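Local coordinates for malonyl CoA-acyl carrier protein transacylase (Clostridium perfringens, PDB 3PTW), which probably catalyses the transfer of the malonyl group from malonyl-CoA to acyl carrier protein, supplying extender units for fatty acid synthesis, at residues 126-137 with 187-198; 94-104 with 218-229. All blocks are in the same frame, centred on the assembly; numbering follows the deposited sequence.

Interaction 1 (126-137 with 187-198); sequences EGIGGMVAVLRM and GRAIKLPVSAPF
Leu-135 and Arg-188 form a hydrogen-bonded antiparallel pair whose two bonds differ. Leu-135 N reaches Arg-188 O at 2.8 Å and almost straight (176°), while Arg-188 N returns to Leu-135 O at a longer 3.3 Å. Their side chains lie side by side, pointing the same way, with Leu-135 CD1 set obliquely to the guanidinium, 3.3 Å from Arg-188 NH2. Two residues along, Ala-133 and Ile-190 repeat the exchange; here Ala-133 N lies 2.8 Å from Ile-190 O, with the N-H bent to 135°. Leu-192 N carries the ladder one step further, to Met-131 O.

Val-132 CG1 rests 3.8 Å from Ala-189 CB on one face, and on the other Leu-192 CD2 sits 3.8 Å from Ala-133 CB. Met-131 follows the partner chain as it leaves the sheet: a bend at its last torsion (chi3 88°) carries CE to 3.8 Å from Phe-198 CB. Its SD stands 5.2 Å from the centroid of the Phe-198 ring, an oblique Met-aromatic contact near the probable nucleophile elbow.

Further out, helix 172-184 packs on the face bearing Val-132, Val-134 and Ala-189, and strand 165-169 pairs with the far edge of 129-135. Ser-169 OG is hydrogen-bonded to Phe-198 O.

Main-chain bonds thus hold edge strand 188-191 to the four-stranded sheet of the ferredoxin-like small subdomain; beyond Leu-192 the two segments meet mainly through van der Waals and sulfur-aromatic contacts, with a CA-H...O contact from Pro-197 to Gly-130 O.

Interaction 2 (94-104 with 218-229); sequences EYSALIHSGAI and SINKLNGIVMSN
Glu-94 OE1 takes two hydrogen bonds, one from Asn-229 N (2.9 Å, on its syn side) and one from a water (2.8 Å) that also donates to Met-227 O. The carboxylate gets there because CG lies anti to the backbone N (chi1 176°) and the chain runs on extended. OE2 is hydrogen-bonded to Tyr-235 OH and accepts from a second water, which in turn accepts from Ser-228 OG, itself hydrogen-bonded to Lys-231 N. Held at both oxygens, the carboxylate has little freedom to turn.

At the far end of the contact the helix finishes in a Schellman motif, with Gly-102 at positive phi. The carbonyls emerging there are taken by the other segment: Asn-223 N bonds Ser-101 O at 2.8 Å, helped weakly by its own ND2, and Asn-220 N bonds Ala-103 O at 2.7 Å and nearly straight (171°).

Between these polar ends the packing is apolar. Val-226 CG1 lies 3.8 Å from Ala-97 CB, and Leu-222 sends CD1 to Leu-98 CD2 (3.8 Å). Leu-222 reaches on with CD2, tight against Ala-103 CB (3.5 Å) beside the helix end.

Asn-229 OD1 accepts from the backbone N of Ser-91, the probable nucleophile of the GxSxG elbow. Strand 225-228 runs between 86-89 and 233-234 in the mixed sheet, and helix 93-100 packs on it, running nearly antiparallel, beside helices 59-79 and 241-248.

From the N terminus, the chain passes strand 86-89 and the probable nucleophile elbow before laying down 94-104, the first half of interaction 2. Helix 106-122 then leads to 126-137, where interaction 1 opens. Helix 139-149, the hairpin of 155-162 and 165-169, and helix 172-184 follow, and 187-198 closes that loop. After helix 204-214, residues 218-229 close interaction 2, so the smaller loop lies wholly within the larger and the two do not cross. Interaction 1 joins strands of the antiparallel subdomain; interaction 2 binds a helix to the mixed sheet of the main body. Their centres are about 29 Å apart, on opposite sides of the chain's centre.

Interaction 1 (126-137 with 187-198)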
# COMPACT_ATOMS: atom_id res chain seq x y z
N GLU A 126 -14.94 -12.60 -12.22
CA GLU A 126 -14.41 -13.61 -11.30
C GLU A 126 -14.00 -14.87 -12.05
O GLU A 126 -14.74 -15.36 -12.90
CB GLU A 126 -15.47 -13.95 -10.25
CG GLU A 126 -14.98 -14.76 -9.06
CD GLU A 126 -15.99 -14.79 -7.91
OE1 GLU A 126 -15.63 -14.31 -6.80
OE2 GLU A 126 -17.13 -15.26 -8.11
N GLY A 127 -12.82 -15.38 -11.74
CA GLY A 127 -12.34 -16.64 -12.31
C GLY A 127 -11.55 -16.55 -13.60
O GLY A 127 -11.18 -17.58 -14.18
N ILE A 128 -11.28 -15.34 -14.09
CA ILE A 128 -10.49 -15.24 -15.32
C ILE A 128 -9.04 -14.80 -15.11
O ILE A 128 -8.13 -15.24 -15.84
CB ILE A 128 -11.21 -14.45 -16.47
CG1 ILE A 128 -10.51 -13.13 -16.78
CG2 ILE A 128 -12.75 -14.31 -16.21
CD1 ILE A 128 -10.71 -12.66 -18.20
N GLY A 129 -8.82 -13.95 -14.11
CA GLY A 129 -7.50 -13.43 -13.83
C GLY A 129 -7.16 -13.65 -12.38
O GLY A 129 -8.05 -13.90 -11.57
N GLY A 130 -5.88 -13.57 -12.05
CA GLY A 130 -5.42 -13.77 -10.67
C GLY A 130 -4.03 -13.22 -10.45
O GLY A 130 -3.54 -12.42 -11.24
N MET A 131 -3.40 -13.64 -9.36
CA MET A 131 -2.06 -13.18 -9.04
C MET A 131 -1.23 -14.33 -8.51
O MET A 131 -1.75 -15.25 -7.87
CB MET A 131 -2.11 -12.03 -8.03
CG MET A 131 -2.87 -10.80 -8.54
SD MET A 131 -3.01 -9.50 -7.28
CE MET A 131 -1.48 -8.61 -7.60
N VAL A 132 0.08 -14.27 -8.79
CA VAL A 132 1.00 -15.32 -8.40
C VAL A 132 2.25 -14.74 -7.73
O VAL A 132 2.95 -13.90 -8.33
CB VAL A 132 1.39 -16.22 -9.61
CG1 VAL A 132 2.46 -17.23 -9.22
CG2 VAL A 132 0.16 -16.94 -10.16
N ALA A 133 2.50 -15.18 -6.50
CA ALA A 133 3.76 -14.87 -5.80
C ALA A 133 4.92 -15.62 -6.47
O ALA A 133 4.81 -16.81 -6.77
CB ALA A 133 3.66 -15.23 -4.31
N VAL A 134 6.02 -14.92 -6.71
CA VAL A 134 7.19 -15.52 -7.37
C VAL A 134 8.40 -15.37 -6.44
O VAL A 134 8.77 -14.26 -6.07
CB VAL A 134 7.47 -14.87 -8.75
CG1 VAL A 134 8.75 -15.43 -9.39
CG2 VAL A 134 6.29 -15.06 -9.70
N LEU A 135 9.00 -16.50 -6.06
CA LEU A 135 10.09 -16.50 -5.10
C LEU A 135 11.43 -16.87 -5.74
O LEU A 135 11.47 -17.66 -6.67
CB LEU A 135 9.79 -17.45 -3.94
CG LEU A 135 8.55 -17.20 -3.06
CD1 LEU A 135 8.55 -18.18 -1.90
CD2 LEU A 135 8.55 -15.79 -2.54
N ARG A 136 12.50 -16.27 -5.23
CA ARG A 136 13.89 -16.62 -5.59
C ARG A 136 14.20 -16.40 -7.08
O ARG A 136 14.94 -17.19 -7.70
CB ARG A 136 14.17 -18.08 -5.23
CG ARG A 136 15.47 -18.31 -4.48
CD ARG A 136 15.23 -18.84 -3.06
NE ARG A 136 14.08 -19.75 -2.96
CZ ARG A 136 13.98 -20.94 -3.57
NH1 ARG A 136 12.89 -21.68 -3.40
NH2 ARG A 136 14.96 -21.38 -4.35
N MET A 137 13.64 -15.34 -7.65
CA MET A 137 13.90 -14.97 -9.02
C MET A 137 14.19 -13.48 -9.06
O MET A 137 13.49 -12.70 -8.40
CB MET A 137 12.69 -15.24 -9.92
CG MET A 137 12.02 -16.59 -9.77
SD MET A 137 12.34 -17.69 -11.14
CE MET A 137 11.75 -16.72 -12.52
N GLY A 187 12.90 -21.52 -9.53
CA GLY A 187 12.12 -20.61 -8.71
C GLY A 187 10.90 -21.32 -8.16
O GLY A 187 10.66 -22.50 -8.44
N ARG A 188 10.13 -20.59 -7.36
CA ARG A 188 8.89 -21.10 -6.79
C ARG A 188 7.79 -20.12 -7.10
O ARG A 188 8.01 -18.91 -7.12
CB ARG A 188 9.01 -21.24 -5.27
CG ARG A 188 9.77 -22.46 -4.78
CD ARG A 188 9.63 -22.59 -3.25
NE ARG A 188 8.21 -22.64 -2.88
CZ ARG A 188 7.68 -22.04 -1.82
NH1 ARG A 188 6.38 -22.15 -1.61
NH2 ARG A 188 8.42 -21.34 -0.99
N ALA A 189 6.60 -20.65 -7.33
CA ALA A 189 5.44 -19.84 -7.63
C ALA A 189 4.28 -20.29 -6.76
O ALA A 189 4.02 -21.49 -6.64
CB ALA A 189 5.08 -19.96 -9.09
N ILE A 190 3.61 -19.33 -6.13
CA ILE A 190 2.43 -19.63 -5.33
C ILE A 190 1.25 -18.86 -5.91
O ILE A 190 1.31 -17.65 -6.04
CB ILE A 190 2.59 -19.18 -3.84
CG1 ILE A 190 3.97 -19.55 -3.29
CG2 ILE A 190 1.44 -19.76 -2.96
CD1 ILE A 190 4.31 -18.84 -1.97
N LYS A 191 0.19 -19.58 -6.25
CA LYS A 191 -1.04 -18.91 -6.66
C LYS A 191 -1.64 -18.22 -5.43
O LYS A 191 -1.95 -18.87 -4.43
CB LYS A 191 -2.03 -19.88 -7.28
CG LYS A 191 -3.22 -19.19 -7.93
CD LYS A 191 -4.39 -20.15 -8.14
CE LYS A 191 -5.66 -19.38 -8.53
NZ LYS A 191 -6.69 -20.29 -9.11
N LEU A 192 -1.76 -16.90 -5.50
CA LEU A 192 -2.32 -16.13 -4.41
C LEU A 192 -3.84 -16.34 -4.35
O LEU A 192 -4.45 -16.69 -5.36
CB LEU A 192 -1.95 -14.65 -4.55
CG LEU A 192 -0.45 -14.31 -4.39
CD1 LEU A 192 -0.23 -12.83 -4.60
CD2 LEU A 192 0.09 -14.73 -3.01
N PRO A 193 -4.44 -16.15 -3.16
CA PRO A 193 -5.88 -16.38 -3.03
C PRO A 193 -6.66 -15.08 -3.30
O PRO A 193 -7.44 -14.61 -2.46
CB PRO A 193 -6.02 -16.84 -1.57
CG PRO A 193 -4.89 -16.11 -0.85
CD PRO A 193 -3.84 -15.72 -1.88
N VAL A 194 -6.41 -14.48 -4.46
CA VAL A 194 -7.10 -13.27 -4.90
C VAL A 194 -7.75 -13.63 -6.22
O VAL A 194 -7.22 -14.47 -6.95
CB VAL A 194 -6.12 -12.08 -5.11
CG1 VAL A 194 -6.86 -10.82 -5.56
CG2 VAL A 194 -5.33 -11.78 -3.84
N SER A 195 -8.88 -13.02 -6.53
CA SER A 195 -9.56 -13.31 -7.79
C SER A 195 -9.52 -12.16 -8.81
O SER A 195 -10.26 -12.18 -9.80
CB SER A 195 -11.00 -13.79 -7.55
OG SER A 195 -11.68 -12.94 -6.65
N ALA A 196 -8.65 -11.18 -8.58
CA ALA A 196 -8.53 -10.03 -9.47
C ALA A 196 -7.08 -9.77 -9.86
O ALA A 196 -6.23 -9.70 -8.98
CB ALA A 196 -9.14 -8.79 -8.84
N PRO A 197 -6.80 -9.62 -11.16
CA PRO A 197 -5.43 -9.41 -11.66
C PRO A 197 -4.95 -7.98 -11.46
O PRO A 197 -4.74 -7.25 -12.44
CB PRO A 197 -5.54 -9.75 -13.14
CG PRO A 197 -6.94 -9.46 -13.50
CD PRO A 197 -7.78 -9.69 -12.27
N PHE A 198 -4.76 -7.59 -10.19
CA PHE A 198 -4.31 -6.25 -9.89
C PHE A 198 -2.97 -5.95 -10.57
O PHE A 198 -2.13 -6.84 -10.75
CB PHE A 198 -4.19 -6.03 -8.38
CG PHE A 198 -5.50 -5.99 -7.63
CD1 PHE A 198 -6.71 -5.77 -8.29
CD2 PHE A 198 -5.52 -6.13 -6.25
CE1 PHE A 198 -7.92 -5.73 -7.58
CE2 PHE A 198 -6.72 -6.08 -5.53
CZ PHE A 198 -7.92 -5.88 -6.20
O HOH W 1 -10.57 -12.40 -12.29

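Interaction 2 (94-104 with 218-229)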
# COMPACT_ATOMS: atom_id res chain seq x y z
N GLU A 94 -0.21 4.28 -0.78
CA GLU A 94 0.23 5.47 -1.51
C GLU A 94 -0.76 6.61 -1.30
O GLU A 94 -0.36 7.78 -1.25
CB GLU A 94 0.38 5.19 -3.01
CG GLU A 94 0.74 6.42 -3.86
CD GLU A 94 1.55 6.05 -5.08
OE1 GLU A 94 2.33 5.07 -5.00
OE2 GLU A 94 1.40 6.74 -6.12
N TYR A 95 -2.04 6.26 -1.13
CA TYR A 95 -3.06 7.25 -0.79
C TYR A 95 -2.85 7.86 0.60
O TYR A 95 -2.97 9.06 0.75
CB TYR A 95 -4.48 6.70 -0.97
CG TYR A 95 -4.84 6.58 -2.43
CD1 TYR A 95 -5.51 7.61 -3.09
CD2 TYR A 95 -4.49 5.44 -3.17
CE1 TYR A 95 -5.81 7.51 -4.44
CE2 TYR A 95 -4.79 5.34 -4.53
CZ TYR A 95 -5.46 6.38 -5.15
OH TYR A 95 -5.77 6.30 -6.49
N SER A 96 -2.52 7.04 1.60
CA SER A 96 -2.26 7.57 2.94
C SER A 96 -1.06 8.52 2.90
O SER A 96 -1.01 9.48 3.64
CB SER A 96 -1.96 6.45 3.95
OG SER A 96 -2.96 5.43 3.98
N ALA A 97 -0.07 8.19 2.08
CA ALA A 97 1.10 9.06 1.94
C ALA A 97 0.69 10.41 1.33
O ALA A 97 1.06 11.47 1.85
CB ALA A 97 2.19 8.38 1.13
N LEU A 98 -0.13 10.39 0.27
CA LEU A 98 -0.56 11.64 -0.38
C LEU A 98 -1.44 12.52 0.51
O LEU A 98 -1.35 13.73 0.42
CB LEU A 98 -1.25 11.40 -1.72
CG LEU A 98 -0.41 10.84 -2.86
CD1 LEU A 98 -1.32 10.33 -4.00
CD2 LEU A 98 0.59 11.86 -3.37
N ILE A 99 -2.29 11.90 1.34
CA ILE A 99 -3.05 12.61 2.36
C ILE A 99 -2.11 13.21 3.40
O ILE A 99 -2.25 14.37 3.78
CB ILE A 99 -4.10 11.70 3.09
CG1 ILE A 99 -5.22 11.29 2.13
CG2 ILE A 99 -4.65 12.39 4.37
CD1 ILE A 99 -6.06 10.06 2.59
N HIS A 100 -1.14 12.42 3.86
CA HIS A 100 -0.15 12.91 4.84
C HIS A 100 0.55 14.14 4.27
O HIS A 100 0.77 15.12 4.99
CB HIS A 100 0.81 11.76 5.22
CG HIS A 100 2.06 12.19 5.93
ND1 HIS A 100 2.04 12.97 7.07
CD2 HIS A 100 3.36 11.93 5.67
CE1 HIS A 100 3.29 13.19 7.47
NE2 HIS A 100 4.10 12.55 6.64
N SER A 101 0.83 14.11 2.96
CA SER A 101 1.49 15.23 2.28
C SER A 101 0.59 16.46 2.12
O SER A 101 1.09 17.52 1.76
CB SER A 101 2.01 14.81 0.90
OG SER A 101 1.01 14.93 -0.11
N GLY A 102 -0.71 16.32 2.33
CA GLY A 102 -1.62 17.44 2.08
C GLY A 102 -2.09 17.58 0.64
O GLY A 102 -2.87 18.48 0.32
N ALA A 103 -1.64 16.68 -0.25
CA ALA A 103 -2.03 16.74 -1.66
C ALA A 103 -3.51 16.40 -1.83
O ALA A 103 -4.20 16.91 -2.73
CB ALA A 103 -1.18 15.80 -2.47
N ILE A 104 -3.99 15.52 -0.95
CA ILE A 104 -5.36 15.08 -0.96
C ILE A 104 -5.89 15.20 0.46
O ILE A 104 -5.21 14.88 1.42
CB ILE A 104 -5.51 13.62 -1.51
CG1 ILE A 104 -5.00 13.53 -2.97
CG2 ILE A 104 -6.97 13.17 -1.47
CD1 ILE A 104 -4.87 12.09 -3.52
N SER A 218 -10.44 17.86 -5.52
CA SER A 218 -9.39 18.86 -5.41
C SER A 218 -8.05 18.26 -5.00
O SER A 218 -7.93 17.57 -3.99
CB SER A 218 -9.81 19.99 -4.47
OG SER A 218 -10.56 19.48 -3.39
N ILE A 219 -7.03 18.53 -5.81
CA ILE A 219 -5.70 18.00 -5.58
C ILE A 219 -4.72 19.15 -5.39
O ILE A 219 -4.62 20.04 -6.24
CB ILE A 219 -5.26 17.05 -6.73
CG1 ILE A 219 -6.02 15.72 -6.61
CG2 ILE A 219 -3.75 16.78 -6.68
CD1 ILE A 219 -6.34 15.07 -7.92
N ASN A 220 -4.03 19.14 -4.25
CA ASN A 220 -3.11 20.20 -3.87
C ASN A 220 -1.65 19.82 -4.09
O ASN A 220 -1.33 18.65 -4.36
CB ASN A 220 -3.31 20.56 -2.40
CG ASN A 220 -4.74 20.89 -2.06
OD1 ASN A 220 -5.28 21.90 -2.51
ND2 ASN A 220 -5.38 20.03 -1.26
N LYS A 221 -0.79 20.82 -3.97
CA LYS A 221 0.65 20.63 -3.95
C LYS A 221 1.05 19.68 -2.79
O LYS A 221 0.45 19.72 -1.71
CB LYS A 221 1.32 22.01 -3.81
CG LYS A 221 2.80 22.01 -3.49
CD LYS A 221 3.22 23.37 -2.90
CE LYS A 221 4.69 23.38 -2.54
NZ LYS A 221 4.98 22.53 -1.35
N LEU A 222 2.04 18.83 -3.04
CA LEU A 222 2.56 17.93 -1.99
C LEU A 222 3.48 18.67 -1.05
O LEU A 222 4.30 19.49 -1.47
CB LEU A 222 3.36 16.76 -2.57
CG LEU A 222 3.07 16.03 -3.88
CD1 LEU A 222 3.32 14.54 -3.67
CD2 LEU A 222 1.67 16.26 -4.39
N ASN A 223 3.33 18.38 0.23
CA ASN A 223 4.37 18.68 1.20
C ASN A 223 5.27 17.47 1.34
O ASN A 223 4.78 16.34 1.33
CB ASN A 223 3.76 18.97 2.55
CG ASN A 223 3.34 20.38 2.68
OD1 ASN A 223 4.15 21.26 3.03
ND2 ASN A 223 2.08 20.64 2.40
N GLY A 224 6.56 17.71 1.49
CA GLY A 224 7.52 16.62 1.62
C GLY A 224 7.59 15.72 0.40
O GLY A 224 7.25 16.11 -0.72
N ILE A 225 8.05 14.50 0.63
CA ILE A 225 8.39 13.59 -0.45
C ILE A 225 7.51 12.37 -0.34
O ILE A 225 7.42 11.76 0.73
CB ILE A 225 9.88 13.19 -0.41
CG1 ILE A 225 10.76 14.41 -0.72
CG2 ILE A 225 10.18 12.06 -1.41
CD1 ILE A 225 12.25 14.21 -0.37
N VAL A 226 6.84 12.03 -1.44
CA VAL A 226 6.05 10.82 -1.52
C VAL A 226 6.62 10.03 -2.68
O VAL A 226 6.87 10.61 -3.75
CB VAL A 226 4.55 11.13 -1.75
CG1 VAL A 226 3.76 9.84 -1.95
CG2 VAL A 226 3.99 11.92 -0.59
N MET A 227 6.87 8.74 -2.45
CA MET A 227 7.36 7.86 -3.50
C MET A 227 6.21 7.32 -4.33
O MET A 227 5.15 6.91 -3.80
CB MET A 227 8.21 6.70 -2.94
CG MET A 227 9.43 7.13 -2.15
SD MET A 227 10.56 8.13 -3.14
CE MET A 227 11.80 8.64 -1.98
N SER A 228 6.40 7.34 -5.65
CA SER A 228 5.42 6.78 -6.56
C SER A 228 5.72 5.32 -6.83
O SER A 228 6.85 4.99 -7.23
CB SER A 228 5.37 7.58 -7.87
OG SER A 228 4.85 6.78 -8.94
N ASN A 229 4.71 4.47 -6.62
CA ASN A 229 4.77 3.04 -6.95
C ASN A 229 5.01 2.82 -8.45
O ASN A 229 5.71 1.88 -8.84
CB ASN A 229 3.47 2.30 -6.54
CG ASN A 229 3.29 2.10 -5.01
OD1 ASN A 229 2.18 1.81 -4.55
ND2 ASN A 229 4.36 2.23 -4.24
O HOH W 2 3.68 5.15 -2.54
O HOH W 3 2.21 5.89 -8.49